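Local atomic coordinates of muconate cycloisomerase (Azorhizobium caulinodans, PDB entry 3MY9), a protein that is a magnesium-binding member of the enolase superfamily, with the N-terminal domain and barrel of the mandelate racemase and muconate lactonizing enzyme family. Residues V38-T43 with K105-M110. Sequence-based numbering, arbitrary orientation.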
loop_
_atom_site.group_PDB
_atom_site.type_symbol
_atom_site.label_atom_id
_atom_site.label_comp_id
_atom_site.label_asym_id
_atom_site.label_seq_id
_atom_site.Cartn_x
_atom_site.Cartn_y
_atom_site.Cartn_z
ATOM N N VAL A 38 42.201 -21.284 -6.109
ATOM C CA VAL A 38 41.828 -22.656 -5.765
ATOM C C VAL A 38 41.309 -23.333 -7.028
ATOM O O VAL A 38 40.283 -22.914 -7.593
ATOM C CB VAL A 38 40.705 -22.705 -4.692
ATOM C CG1 VAL A 38 40.710 -24.051 -3.977
ATOM C CG2 VAL A 38 40.840 -21.552 -3.692
ATOM N N LEU A 39 42.017 -24.361 -7.476
ATOM C CA LEU A 39 41.613 -25.142 -8.629
ATOM C C LEU A 39 41.282 -26.557 -8.174
ATOM O O LEU A 39 41.962 -27.124 -7.316
ATOM C CB LEU A 39 42.722 -25.171 -9.674
ATOM C CG LEU A 39 43.501 -23.880 -9.860
ATOM C CD1 LEU A 39 44.732 -24.158 -10.704
ATOM C CD2 LEU A 39 42.620 -22.787 -10.465
ATOM N N LEU A 40 40.229 -27.113 -8.755
ATOM C CA LEU A 40 39.732 -28.438 -8.421
ATOM C C LEU A 40 39.751 -29.264 -9.688
ATOM O O LEU A 40 39.244 -28.833 -10.719
ATOM C CB LEU A 40 38.291 -28.332 -7.900
ATOM C CG LEU A 40 37.472 -29.618 -7.719
ATOM C CD1 LEU A 40 37.844 -30.327 -6.426
ATOM C CD2 LEU A 40 35.968 -29.288 -7.747
ATOM N N GLU A 41 40.334 -30.450 -9.612
ATOM C CA GLU A 41 40.316 -31.376 -10.722
ATOM C C GLU A 41 39.483 -32.573 -10.310
ATOM O O GLU A 41 39.797 -33.246 -9.327
ATOM C CB GLU A 41 41.740 -31.837 -11.078
ATOM C CG GLU A 41 41.812 -32.760 -12.303
ATOM C CD GLU A 41 43.049 -33.663 -12.309
ATOM O OE1 GLU A 41 43.419 -34.180 -11.234
ATOM O OE2 GLU A 41 43.638 -33.877 -13.393
ATOM N N VAL A 42 38.436 -32.855 -11.072
ATOM C CA VAL A 42 37.611 -34.024 -10.794
ATOM C C VAL A 42 37.802 -35.057 -11.884
ATOM O O VAL A 42 37.950 -34.710 -13.052
ATOM C CB VAL A 42 36.132 -33.638 -10.653
ATOM C CG1 VAL A 42 35.317 -34.859 -10.210
ATOM C CG2 VAL A 42 35.996 -32.516 -9.655
ATOM N N THR A 43 37.830 -36.327 -11.488
ATOM C CA THR A 43 38.075 -37.422 -12.413
ATOM C C THR A 43 37.013 -38.507 -12.262
ATOM O O THR A 43 36.791 -39.004 -11.167
ATOM C CB THR A 43 39.472 -38.031 -12.177
ATOM O OG1 THR A 43 40.447 -36.976 -12.064
ATOM C CG2 THR A 43 39.840 -38.983 -13.314
ATOM N N LYS A 105 31.347 -24.470 -4.100
ATOM C CA LYS A 105 30.273 -25.269 -4.704
ATOM C C LYS A 105 30.243 -25.055 -6.221
ATOM O O LYS A 105 30.130 -26.020 -6.973
ATOM C CB LYS A 105 28.899 -24.923 -4.087
ATOM C CG LYS A 105 28.775 -25.230 -2.590
ATOM C CD LYS A 105 27.646 -24.439 -1.949
ATOM C CE LYS A 105 27.354 -24.915 -0.538
ATOM N NZ LYS A 105 26.316 -24.054 0.090
ATOM N N ALA A 106 30.354 -23.799 -6.657
ATOM C CA ALA A 106 30.379 -23.484 -8.104
ATOM C C ALA A 106 31.548 -24.164 -8.856
ATOM O O ALA A 106 31.393 -24.536 -10.022
ATOM C CB ALA A 106 30.396 -21.981 -8.339
ATOM N N ALA A 107 32.687 -24.360 -8.189
ATOM C CA ALA A 107 33.826 -25.070 -8.805
ATOM C C ALA A 107 33.503 -26.541 -9.022
ATOM O O ALA A 107 33.932 -27.140 -10.013
ATOM C CB ALA A 107 35.108 -24.932 -7.958
ATOM N N VAL A 108 32.755 -27.134 -8.097
ATOM C CA VAL A 108 32.329 -28.521 -8.251
ATOM C C VAL A 108 31.380 -28.677 -9.435
ATOM O O VAL A 108 31.575 -29.556 -10.262
ATOM C CB VAL A 108 31.645 -29.046 -6.990
ATOM C CG1 VAL A 108 30.929 -30.347 -7.282
ATOM C CG2 VAL A 108 32.665 -29.237 -5.877
ATOM N N GLU A 109 30.370 -27.803 -9.517
ATOM C CA GLU A 109 29.393 -27.796 -10.617
ATOM C C GLU A 109 30.086 -27.628 -11.975
ATOM O O GLU A 109 29.854 -28.390 -12.911
ATOM C CB GLU A 109 28.408 -26.648 -10.399
ATOM C CG GLU A 109 27.283 -26.546 -11.423
ATOM C CD GLU A 109 26.603 -25.194 -11.402
ATOM O OE1 GLU A 109 27.323 -24.180 -11.320
ATOM O OE2 GLU A 109 25.350 -25.136 -11.459
ATOM N N MET A 110 30.921 -26.609 -12.064
ATOM C CA MET A 110 31.774 -26.336 -13.226
ATOM C C MET A 110 32.468 -27.626 -13.744
ATOM O O MET A 110 32.356 -28.007 -14.913
ATOM C CB MET A 110 32.837 -25.339 -12.744
ATOM C CG MET A 110 33.468 -24.441 -13.727
ATOM S SD MET A 110 34.514 -23.263 -12.830
ATOM C CE MET A 110 33.311 -22.325 -11.948
#
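Leu40 and Ala107 are the residues whose CA atoms come nearest each other, 6.8 Å apart, where segment 38-43 of strand 35-44 faces segment 105-110 of helix 102-120. The helix turn is regular, with Met110 N bonded to Ala106 O at 2.9 Å, and the join to the strand is van der Waals packing of one leucine methyl on helix backbone and side chains. Leu40 carries it alone from the strand side. Its CG stands anti to the backbone N (chi1 169°), and the branch ending in CD2 reaches the helix surface at the step from Ala107 to Val108. There Leu40 CD2 lies 3.7 Å from Ala107 O and 3.8 Å from Val108 CA, so the methyl rests on the main chain itself. This belongs to the alpha+beta N-terminal domain of the enolase superfamily, in which strands 8-21, 35-44 and 49-54 form an antiparallel sheet packed on helices that come after them, here helix 102-120. Ala107 CB, also directed at the strand, lies a looser 4.4 Å from Leu40 CD2. On the Val108 side, Leu40 CD2 meets Val108 CG2, the branch anti to the carbonyl carbon, at 3.8 Å. Ile13 also touches Leu40, while Leu71, Ile79 and Leu90 close around Val108.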